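DegV family protein (Thermus thermophilus, PDB 2DT8) binds fatty acids, here palmitic acid, and also zinc, as a DegV family member whose wider role is uncertain. Local coordinates at residues Pro27-Asn31 against Ala262-Ser266; Asp8-Asp12 against Arg38-Glu42; Phe229-Gly233 against Gly269-Tyr273; Ile88-Leu92 against Asp114-Ala118. All coordinates share one frame; numbering follows the deposited sequence.

Contact 1: residues Pro27-Asn31 against Ala262-Ser266; sequences PLYVN and AVIAS. With PLM (palmitic acid), chain C.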
loop_
_atom_site.group_PDB
_atom_site.type_symbol
_atom_site.label_atom_id
_atom_site.label_comp_id
_atom_site.label_asym_id
_atom_site.label_seq_id
_atom_site.Cartn_x
_atom_site.Cartn_y
_atom_site.Cartn_z
ATOM N N PRO A 27 -5.907 5.708 11.611
ATOM C CA PRO A 27 -4.672 4.969 11.880
ATOM C C PRO A 27 -4.767 3.510 12.275
ATOM O O PRO A 27 -5.750 3.078 12.875
ATOM C CB PRO A 27 -4.026 5.787 12.996
ATOM C CG PRO A 27 -5.203 6.254 13.776
ATOM C CD PRO A 27 -6.189 6.681 12.682
ATOM N N LEU A 28 -3.737 2.758 11.892
ATOM C CA LEU A 28 -3.581 1.375 12.314
ATOM C C LEU A 28 -2.465 1.471 13.363
ATOM O O LEU A 28 -1.841 2.541 13.528
ATOM C CB LEU A 28 -3.187 0.446 11.165
ATOM C CG LEU A 28 -4.424 -0.167 10.486
ATOM C CD1 LEU A 28 -5.027 0.820 9.488
ATOM C CD2 LEU A 28 -4.057 -1.475 9.798
ATOM N N TYR A 29 -2.206 0.374 14.066
ATOM C CA TYR A 29 -1.233 0.380 15.144
ATOM C C TYR A 29 -0.195 -0.707 15.077
ATOM O O TYR A 29 -0.426 -1.781 14.527
ATOM C CB TYR A 29 -1.956 0.253 16.488
ATOM C CG TYR A 29 -3.141 1.167 16.618
ATOM C CD1 TYR A 29 -4.377 0.821 16.070
ATOM C CD2 TYR A 29 -3.016 2.398 17.248
ATOM C CE1 TYR A 29 -5.466 1.692 16.145
ATOM C CE2 TYR A 29 -4.099 3.277 17.328
ATOM C CZ TYR A 29 -5.313 2.914 16.776
ATOM O OH TYR A 29 -6.379 3.775 16.857
ATOM N N VAL A 30 0.948 -0.405 15.676
ATOM C CA VAL A 30 2.061 -1.323 15.780
ATOM C C VAL A 30 2.196 -1.673 17.263
ATOM O O VAL A 30 2.225 -0.786 18.121
ATOM C CB VAL A 30 3.371 -0.674 15.305
ATOM C CG1 VAL A 30 4.521 -1.638 15.498
ATOM C CG2 VAL A 30 3.251 -0.278 13.844
ATOM N N ASN A 31 2.270 -2.971 17.542
ATOM C CA ASN A 31 2.429 -3.486 18.901
ATOM C C ASN A 31 3.891 -3.908 19.012
ATOM O O ASN A 31 4.329 -4.843 18.334
ATOM C CB ASN A 31 1.497 -4.683 19.109
ATOM C CG ASN A 31 0.060 -4.348 18.775
ATOM O OD1 ASN A 31 -0.487 -3.362 19.277
ATOM N ND2 ASN A 31 -0.563 -5.161 17.926
ATOM N N ALA A 262 5.176 2.096 9.201
ATOM C CA ALA A 262 5.597 1.115 10.189
ATOM C C ALA A 262 4.697 -0.118 10.168
ATOM O O ALA A 262 5.168 -1.240 10.375
ATOM C CB ALA A 262 5.590 1.743 11.566
ATOM N N VAL A 263 3.402 0.069 9.917
ATOM C CA VAL A 263 2.506 -1.085 9.889
ATOM C C VAL A 263 2.836 -2.009 8.716
ATOM O O VAL A 263 2.956 -3.223 8.897
ATOM C CB VAL A 263 1.021 -0.651 9.870
ATOM C CG1 VAL A 263 0.120 -1.843 9.540
ATOM C CG2 VAL A 263 0.639 -0.102 11.247
ATOM N N ILE A 264 3.015 -1.457 7.519
ATOM C CA ILE A 264 3.364 -2.310 6.392
ATOM C C ILE A 264 4.755 -2.927 6.589
ATOM O O ILE A 264 4.957 -4.115 6.343
ATOM C CB ILE A 264 3.350 -1.523 5.055
ATOM C CG1 ILE A 264 1.938 -1.018 4.759
ATOM C CG2 ILE A 264 3.857 -2.418 3.916
ATOM C CD1 ILE A 264 0.927 -2.120 4.477
ATOM N N ALA A 265 5.712 -2.123 7.049
ATOM C CA ALA A 265 7.076 -2.603 7.250
ATOM C C ALA A 265 7.170 -3.720 8.289
ATOM O O ALA A 265 8.091 -4.541 8.234
ATOM C CB ALA A 265 7.983 -1.447 7.651
ATOM N N SER A 266 6.237 -3.743 9.238
ATOM C CA SER A 266 6.213 -4.787 10.275
ATOM C C SER A 266 5.986 -6.165 9.652
ATOM O O SER A 266 6.323 -7.195 10.249
ATOM C CB SER A 266 5.094 -4.524 11.289
ATOM O OG SER A 266 5.389 -3.412 12.121
HETATM C C1 PLM C . -3.399 -5.280 10.414
HETATM O O1 PLM C . -4.672 -5.516 10.089
HETATM O O2 PLM C . -3.000 -5.574 11.521
HETATM C C2 PLM C . -2.464 -4.655 9.399
HETATM C C3 PLM C . -1.906 -5.756 8.490
HETATM C C4 PLM C . -0.919 -5.162 7.483
HETATM C C5 PLM C . -0.413 -6.274 6.567
HETATM C C6 PLM C . 0.502 -5.696 5.488
HETATM C C7 PLM C . 1.017 -6.831 4.625
HETATM C C8 PLM C . 1.757 -6.275 3.431
HETATM C C9 PLM C . 1.961 -7.411 2.431
HETATM C CA PLM C . 3.155 -7.108 1.548
HETATM C CB PLM C . 2.678 -6.240 0.398
HETATM C CC PLM C . 3.240 -4.841 0.571
HETATM C CD PLM C . 4.013 -4.463 -0.679
HETATM C CE PLM C . 4.729 -3.137 -0.436
HETATM C CF PLM C . 5.606 -2.792 -1.649
HETATM C CG PLM C . 4.736 -2.220 -2.768
#
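Val30 and Val263 have the closest CA atoms, 5.9 Å apart, where strand 29-31 lies against the first turn of helix 262-268, their axes 8.2 Å apart and inclined by 48°. This is helix-on-sheet packing at the carboxyl end of the fatty-acid pocket of a DegV fold, and no hydrogen bond crosses it. CG2 of Val30 lies against Val263 CG2 at 3.7 Å and also against Ala262 CB, whose small methyl lets the strand come near the helix; the two valines slide past one another in opposite directions. A branched residue suits position 263 because its two methyls serve two neighbours: the first torsion of Val263 (168°) turns CG1 anti to the backbone N and over the lipid, while CG2 goes to the strand side. Leu28 uses its CB for the helix, meeting Val263 CG2 at 3.9 Å, and its CD2 for the lipid, 3.6 Å from C2 of the palmitic acid. Further along the acyl chain, Ile264 CD1 touches C6 of the lipid. Ser93 and Thr61 bind the carboxyl group, and Ile48 of helix 45-53 packs on both Val30 and Ala262. Ser266 suits its place beside Val30 CG1 because its OG bonds back to Ala262 O at 2.8 Å, from the face of that carbonyl opposite the one met by Ser266 N.

Contact 2: residues Asp8-Asp12 against Arg38-Glu42; sequences DSTSD and RDWEE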
loop_
_atom_site.group_PDB
_atom_site.type_symbol
_atom_site.label_atom_id
_atom_site.label_comp_id
_atom_site.label_asym_id
_atom_site.label_seq_id
_atom_site.Cartn_x
_atom_site.Cartn_y
_atom_site.Cartn_z
ATOM N N ASP A 8 -6.999 4.486 5.316
ATOM C CA ASP A 8 -6.321 4.112 6.556
ATOM C C ASP A 8 -4.842 4.467 6.416
ATOM O O ASP A 8 -4.367 4.762 5.312
ATOM C CB ASP A 8 -6.534 2.626 6.863
ATOM C CG ASP A 8 -5.969 1.728 5.799
ATOM O OD1 ASP A 8 -4.733 1.596 5.751
ATOM O OD2 ASP A 8 -6.751 1.159 4.999
ATOM N N SER A 9 -4.109 4.440 7.527
ATOM C CA SER A 9 -2.705 4.828 7.504
ATOM C C SER A 9 -1.801 3.980 6.621
ATOM O O SER A 9 -0.732 4.447 6.215
ATOM C CB SER A 9 -2.148 4.872 8.933
ATOM O OG SER A 9 -2.097 3.590 9.511
ATOM N N THR A 10 -2.206 2.753 6.310
ATOM C CA THR A 10 -1.358 1.918 5.470
ATOM C C THR A 10 -1.333 2.362 4.011
ATOM O O THR A 10 -0.628 1.768 3.203
ATOM C CB THR A 10 -1.712 0.395 5.548
ATOM O OG1 THR A 10 -2.956 0.138 4.886
ATOM C CG2 THR A 10 -1.789 -0.059 6.997
ATOM N N SER A 11 -2.100 3.393 3.659
ATOM C CA SER A 11 -2.063 3.894 2.284
ATOM C C SER A 11 -0.733 4.640 2.075
ATOM O O SER A 11 -0.366 4.977 0.956
ATOM C CB SER A 11 -3.257 4.813 2.005
ATOM O OG SER A 11 -3.378 5.844 2.965
ATOM N N ASP A 12 -0.022 4.897 3.175
ATOM C CA ASP A 12 1.308 5.515 3.140
ATOM C C ASP A 12 1.456 6.767 2.272
ATOM O O ASP A 12 2.463 6.943 1.570
ATOM C CB ASP A 12 2.349 4.469 2.700
ATOM C CG ASP A 12 2.541 3.343 3.723
ATOM O OD1 ASP A 12 2.102 3.514 4.884
ATOM O OD2 ASP A 12 3.138 2.298 3.369
ATOM N N ARG A 38 0.821 4.452 17.149
ATOM C CA ARG A 38 0.118 4.763 15.919
ATOM C C ARG A 38 1.035 4.852 14.698
ATOM O O ARG A 38 2.063 5.517 14.707
ATOM C CB ARG A 38 -0.491 6.157 16.042
ATOM C CG ARG A 38 -1.751 6.220 16.879
ATOM C CD ARG A 38 -2.393 7.589 16.848
ATOM N NE ARG A 38 -1.820 8.542 17.795
ATOM C CZ ARG A 38 -1.166 9.645 17.439
ATOM N NH1 ARG A 38 -1.328 10.151 16.228
ATOM N NH2 ARG A 38 -0.342 10.240 18.287
ATOM N N ASP A 39 0.566 4.171 13.638
ATOM C CA ASP A 39 1.380 4.149 12.439
ATOM C C ASP A 39 1.759 5.585 12.036
ATOM O O ASP A 39 0.963 6.503 12.241
ATOM C CB ASP A 39 0.455 3.530 11.351
ATOM C CG ASP A 39 1.169 3.021 10.111
ATOM O OD1 ASP A 39 2.404 2.808 10.146
ATOM O OD2 ASP A 39 0.456 2.806 9.095
ATOM N N TRP A 40 2.970 5.759 11.507
ATOM C CA TRP A 40 3.500 7.052 11.047
ATOM C C TRP A 40 3.751 8.146 12.086
ATOM O O TRP A 40 4.798 8.796 12.061
ATOM C CB TRP A 40 2.614 7.636 9.928
ATOM C CG TRP A 40 2.805 6.938 8.592
ATOM C CD1 TRP A 40 2.025 5.956 8.055
ATOM C CD2 TRP A 40 3.874 7.152 7.662
ATOM N NE1 TRP A 40 2.542 5.543 6.848
ATOM C CE2 TRP A 40 3.686 6.252 6.588
ATOM C CE3 TRP A 40 4.990 8.001 7.644
ATOM C CZ2 TRP A 40 4.557 6.194 5.490
ATOM C CZ3 TRP A 40 5.857 7.942 6.553
ATOM C CH2 TRP A 40 5.640 7.039 5.499
ATOM N N GLU A 41 2.887 8.334 13.058
ATOM C CA GLU A 41 2.941 9.399 14.055
ATOM C C GLU A 41 3.794 9.132 15.276
ATOM O O GLU A 41 4.421 10.048 15.814
ATOM C CB GLU A 41 1.532 9.716 14.560
ATOM C CG GLU A 41 0.515 10.083 13.511
ATOM C CD GLU A 41 0.854 11.414 12.890
ATOM O OE1 GLU A 41 0.711 12.439 13.589
ATOM O OE2 GLU A 41 1.261 11.441 11.710
ATOM N N GLU A 42 3.981 7.887 15.590
ATOM C CA GLU A 42 4.675 7.477 16.790
ATOM C C GLU A 42 5.738 6.409 16.689
ATOM O O GLU A 42 6.370 6.086 17.694
ATOM C CB GLU A 42 3.657 7.015 17.824
ATOM C CG GLU A 42 2.599 8.024 18.181
ATOM C CD GLU A 42 1.746 7.525 19.319
ATOM O OE1 GLU A 42 1.051 6.503 19.143
ATOM O OE2 GLU A 42 1.784 8.141 20.403
HETATM O O HOH W 1 1.760 1.511 7.013
#
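Asp39 runs its side chain alongside Ser9 and ends in a split between two partners. Its CB, 3.1 Å from Ser9 OG, already rests beside the serine, and with chi1 at -163° the carboxylate carbon CG runs on anti to the backbone N, along the same neighbour. At the tip the two oxygens part company. OD2 takes the hydroxyl proton of Ser9 OG at 2.7 Å, on its anti lone pair, and also a proton of a water 2.8 Å away; OD1 accepts from Val263 N at the N-terminal end of helix 262-268, which would probably steady the charge. Ser9 OG is itself held by Leu28 N, so a hydroxyl, able to give and receive, suits the place between strand and loop. Segment 8-12 is the loop after the parallel strand 3-8 of the N-terminal sheet and starts with an Asx turn in which Asp8 OD1 accepts from Thr10 N; 38-42 follows strand 35-38, antiparallel to 24-32. The same water donates to Asp12 OD1, bridging two carboxylates whose oxygens OD1 of Asp12 and OD2 of Asp39 stand 4.6 Å apart. Trp40 brings the other donor to Asp12 OD1: NE1 points at it from 2.9 Å at 157°, within the plane of the indole but from above that of the carboxylate. OD2 of Asp12 turns to Ser119 OG and Gly261 N.

Contact 3: residues Phe229-Gly233 against Gly269-Tyr273; sequences FLYSG and GPGTY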
loop_
_atom_site.group_PDB
_atom_site.type_symbol
_atom_site.label_atom_id
_atom_site.label_comp_id
_atom_site.label_asym_id
_atom_site.label_seq_id
_atom_site.Cartn_x
_atom_site.Cartn_y
_atom_site.Cartn_z
ATOM N N PHE A 229 6.977 4.584 -5.853
ATOM C CA PHE A 229 8.058 3.780 -5.316
ATOM C C PHE A 229 8.069 3.780 -3.794
ATOM O O PHE A 229 7.788 4.791 -3.157
ATOM C CB PHE A 229 9.392 4.330 -5.842
ATOM C CG PHE A 229 9.526 4.222 -7.332
ATOM C CD1 PHE A 229 8.918 5.158 -8.170
ATOM C CD2 PHE A 229 10.205 3.155 -7.896
ATOM C CE1 PHE A 229 8.993 5.019 -9.557
ATOM C CE2 PHE A 229 10.285 3.006 -9.285
ATOM C CZ PHE A 229 9.676 3.945 -10.113
ATOM N N LEU A 230 8.428 2.631 -3.232
ATOM C CA LEU A 230 8.424 2.432 -1.788
ATOM C C LEU A 230 9.671 1.710 -1.275
ATOM O O LEU A 230 10.270 0.887 -1.957
ATOM C CB LEU A 230 7.215 1.565 -1.415
ATOM C CG LEU A 230 5.854 2.180 -1.757
ATOM C CD1 LEU A 230 4.798 1.092 -1.898
ATOM C CD2 LEU A 230 5.485 3.191 -0.675
ATOM N N TYR A 231 10.050 2.116 -0.052
ATOM C CA TYR A 231 11.186 1.452 0.557
ATOM C C TYR A 231 11.238 1.476 2.087
ATOM O O TYR A 231 10.522 2.217 2.747
ATOM C CB TYR A 231 12.531 2.172 0.206
ATOM C CG TYR A 231 12.546 3.526 0.824
ATOM C CD1 TYR A 231 11.890 4.582 0.198
ATOM C CD2 TYR A 231 13.227 3.750 2.021
ATOM C CE1 TYR A 231 11.906 5.847 0.764
ATOM C CE2 TYR A 231 13.252 5.017 2.583
ATOM C CZ TYR A 231 12.600 6.064 1.957
ATOM O OH TYR A 231 12.610 7.327 2.516
ATOM N N SER A 232 12.115 0.593 2.596
ATOM C CA SER A 232 12.268 0.554 4.037
ATOM C C SER A 232 13.777 0.301 4.029
ATOM O O SER A 232 14.298 -0.478 3.241
ATOM C CB SER A 232 11.653 -0.684 4.834
ATOM O OG SER A 232 12.281 -1.881 4.374
ATOM N N GLY A 233 14.442 1.055 4.920
ATOM C CA GLY A 233 15.872 0.852 5.040
ATOM C C GLY A 233 16.547 2.037 4.314
ATOM O O GLY A 233 16.021 3.152 4.392
ATOM N N GLY A 269 9.315 -6.342 6.409
ATOM C CA GLY A 269 10.632 -6.462 6.997
ATOM C C GLY A 269 11.639 -5.478 6.441
ATOM O O GLY A 269 11.297 -4.631 5.617
ATOM N N PRO A 270 12.901 -5.566 6.875
ATOM C CA PRO A 270 13.951 -4.660 6.403
ATOM C C PRO A 270 14.328 -4.867 4.941
ATOM O O PRO A 270 14.056 -5.918 4.352
ATOM C CB PRO A 270 15.116 -4.955 7.351
ATOM C CG PRO A 270 14.919 -6.394 7.692
ATOM C CD PRO A 270 13.421 -6.503 7.888
ATOM N N GLY A 271 14.950 -3.844 4.362
ATOM C CA GLY A 271 15.387 -3.922 2.980
ATOM C C GLY A 271 14.292 -4.143 1.957
ATOM O O GLY A 271 14.520 -4.787 0.935
ATOM N N THR A 272 13.103 -3.615 2.225
ATOM C CA THR A 272 12.005 -3.772 1.277
ATOM C C THR A 272 12.056 -2.622 0.276
ATOM O O THR A 272 12.354 -1.484 0.636
ATOM C CB THR A 272 10.630 -3.748 2.000
ATOM O OG1 THR A 272 10.583 -4.806 2.966
ATOM C CG2 THR A 272 9.479 -3.945 1.007
ATOM N N TYR A 273 11.803 -2.923 -0.993
ATOM C CA TYR A 273 11.766 -1.877 -2.013
ATOM C C TYR A 273 10.956 -2.382 -3.191
ATOM O O TYR A 273 10.835 -3.586 -3.396
ATOM C CB TYR A 273 13.177 -1.474 -2.480
ATOM C CG TYR A 273 13.954 -2.560 -3.180
ATOM C CD1 TYR A 273 14.697 -3.497 -2.457
ATOM C CD2 TYR A 273 13.954 -2.654 -4.575
ATOM C CE1 TYR A 273 15.414 -4.485 -3.098
ATOM C CE2 TYR A 273 14.667 -3.647 -5.226
ATOM C CZ TYR A 273 15.396 -4.558 -4.486
ATOM O OH TYR A 273 16.113 -5.535 -5.127
HETATM O O HOH W 2 15.113 -0.883 0.701
#
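A chi1 of 61° sets OG of Ser232 between its own backbone N and carbonyl carbon, facing the bend at 269-272, while Thr272 (chi1 -59°) carries OG1 beside its backbone N, where it can bond Gly269 O. OG of Ser232 then does two jobs: it accepts from Thr272 N at 2.9 Å, nearly straight at 162°, and donates to Gly269 O at 3.2 Å on a lone pair. Thr272 OG1 bonds the same carbonyl at 2.8 Å, from above its plane. Gly269 leaves helix 262-268 with positive phi, a turn that glycine makes easily. From here the chain enters the four-stranded C-terminal sheet, where strand 273-279 runs antiparallel to 225-231. Tyr231 and Tyr273 form a non-hydrogen-bonded pair with their side chains on one face, the face that meets helix 236-247. Ser232 N reaches Thr272 O at 2.9 Å beyond the pair, and Tyr273 CA makes a C-H...O contact of 3.1 Å with Leu230 O. Ser232 O and Thr272 O, two acceptors 3.4 Å apart, are reconciled by a water that donates to both. One hydroxyl thus serves both Thr272 N and Gly269 O, and one water serves both carbonyl oxygens, where strand end and post-helix loop join.

Contact 4: residues Ile88-Leu92 against Asp114-Ala118; sequences ISGKL and DTQAA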
loop_
_atom_site.group_PDB
_atom_site.type_symbol
_atom_site.label_atom_id
_atom_site.label_comp_id
_atom_site.label_asym_id
_atom_site.label_seq_id
_atom_site.Cartn_x
_atom_site.Cartn_y
_atom_site.Cartn_z
ATOM N N ILE A 88 -6.696 -1.056 2.559
ATOM C CA ILE A 88 -5.785 -2.132 2.222
ATOM C C ILE A 88 -6.636 -3.381 2.027
ATOM O O ILE A 88 -7.713 -3.551 2.607
ATOM C CB ILE A 88 -4.885 -2.246 3.466
ATOM C CG1 ILE A 88 -4.018 -3.499 3.346
ATOM C CG2 ILE A 88 -5.715 -2.297 4.774
ATOM C CD1 ILE A 88 -2.892 -3.540 4.399
ATOM N N SER A 89 -6.085 -4.272 1.218
ATOM C CA SER A 89 -6.674 -5.564 0.905
ATOM C C SER A 89 -7.319 -6.289 2.084
ATOM O O SER A 89 -6.709 -6.453 3.148
ATOM C CB SER A 89 -5.602 -6.475 0.312
ATOM O OG SER A 89 -6.106 -7.783 0.116
ATOM N N GLY A 90 -8.549 -6.750 1.868
ATOM C CA GLY A 90 -9.261 -7.495 2.889
ATOM C C GLY A 90 -8.650 -8.841 3.284
ATOM O O GLY A 90 -9.001 -9.442 4.290
ATOM N N LYS A 91 -7.719 -9.271 2.411
ATOM C CA LYS A 91 -7.063 -10.531 2.698
ATOM C C LYS A 91 -5.739 -10.370 3.502
ATOM O O LYS A 91 -5.103 -11.303 3.975
ATOM C CB LYS A 91 -6.593 -11.242 1.380
ATOM C CG LYS A 91 -7.723 -11.482 0.392
ATOM C CD LYS A 91 -8.501 -12.725 0.795
ATOM C CE LYS A 91 -9.645 -13.015 -0.157
ATOM N NZ LYS A 91 -10.737 -13.720 0.566
ATOM N N LEU A 92 -5.439 -9.071 3.670
ATOM C CA LEU A 92 -4.211 -8.747 4.368
ATOM C C LEU A 92 -4.548 -8.139 5.738
ATOM O O LEU A 92 -3.707 -8.119 6.646
ATOM C CB LEU A 92 -3.334 -7.722 3.609
ATOM C CG LEU A 92 -2.821 -8.076 2.213
ATOM C CD1 LEU A 92 -2.031 -6.891 1.653
ATOM C CD2 LEU A 92 -1.948 -9.332 2.276
ATOM N N ASP A 114 -12.516 -2.237 -1.115
ATOM C CA ASP A 114 -11.361 -3.087 -0.845
ATOM C C ASP A 114 -10.528 -2.944 -2.117
ATOM O O ASP A 114 -10.914 -3.435 -3.181
ATOM C CB ASP A 114 -11.820 -4.541 -0.661
ATOM C CG ASP A 114 -10.670 -5.486 -0.377
ATOM O OD1 ASP A 114 -9.520 -5.127 -0.681
ATOM O OD2 ASP A 114 -10.917 -6.602 0.130
ATOM N N THR A 115 -9.393 -2.255 -2.010
ATOM C CA THR A 115 -8.527 -2.012 -3.159
ATOM C C THR A 115 -7.682 -3.198 -3.579
ATOM O O THR A 115 -7.102 -3.185 -4.666
ATOM C CB THR A 115 -7.532 -0.880 -2.886
ATOM O OG1 THR A 115 -6.663 -1.278 -1.813
ATOM C CG2 THR A 115 -8.260 0.417 -2.530
ATOM N N GLN A 116 -7.598 -4.212 -2.723
ATOM C CA GLN A 116 -6.763 -5.389 -2.985
ATOM C C GLN A 116 -5.298 -4.981 -3.135
ATOM O O GLN A 116 -4.507 -5.665 -3.786
ATOM C CB GLN A 116 -7.222 -6.147 -4.237
ATOM C CG GLN A 116 -8.583 -6.827 -4.070
ATOM C CD GLN A 116 -8.875 -7.803 -5.183
ATOM O OE1 GLN A 116 -8.487 -7.584 -6.320
ATOM N NE2 GLN A 116 -9.576 -8.888 -4.861
ATOM N N ALA A 117 -4.948 -3.864 -2.507
ATOM C CA ALA A 117 -3.582 -3.362 -2.565
ATOM C C ALA A 117 -3.074 -3.015 -1.173
ATOM O O ALA A 117 -3.777 -3.190 -0.173
ATOM C CB ALA A 117 -3.514 -2.136 -3.466
ATOM N N ALA A 118 -1.851 -2.501 -1.113
ATOM C CA ALA A 118 -1.240 -2.122 0.156
ATOM C C ALA A 118 -0.289 -0.943 -0.071
ATOM O O ALA A 118 0.147 -0.710 -1.195
ATOM C CB ALA A 118 -0.471 -3.324 0.736
#
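Asp114 OD1 is gripped by two amides: Gln116 N of its own loop at 2.9 Å, and Gly90 N across the contact, the latter only weakly. Gly90 N bonds more firmly to the other oxygen, OD2, at 2.9 Å, entering from above the carboxylate plane. Glycine suits the spot because OD2 comes to within 3.3 Å of Gly90 CA, on a backbone with no side chain to obstruct it. The first torsion of Asp114, 180°, extends the carboxylate away from its backbone N and over to the other loop. Strands 82-87 and 110-114 are parallel neighbours in the N-terminal sheet, joined through helix 95-103 in a beta-alpha-beta crossover, and the two loops that follow them meet here. Short turns shape both: Asp114 OD1 closes an Asx turn, and Thr115 OG1, which also bonds His87 O, closes an ST turn to Ala117 N. Ser89 makes another ST turn, its OG accepting from Lys91 N while bonding Gly193 O. Backbone to backbone, Ser89 N bonds Ala117 O at 2.9 Å. On the lipid side, Leu92 CD1 packs at 4.0 Å against the small methyl CB of Ala118, and both Ile88 and Ala118 touch the palmitic acid.

Contacts 1, 2 and 4 join loops and strands of the N-terminal sheet, with contact 1 adding helix 262-268; contact 3 belongs to the C-terminal four-stranded sheet. Along the chain contact 2 closes before contact 4 opens, contact 4 is nested inside the loop closed by contact 1, and contact 3 closes last, its segments alternating with those of contact 1. Centres of contacts 1 and 2 are about 7 Å apart, those of contacts 3 and 4 about 19 Å. Asp39 ties contacts 1 and 2, Asp8 OD2 ties 2 to Ile88 of 4, and Ile264 packs on Ile88 and Ala118. The residues of contacts 1, 3 and 4 that touch the palmitic acid come from both N-terminal and C-terminal parts of the fold.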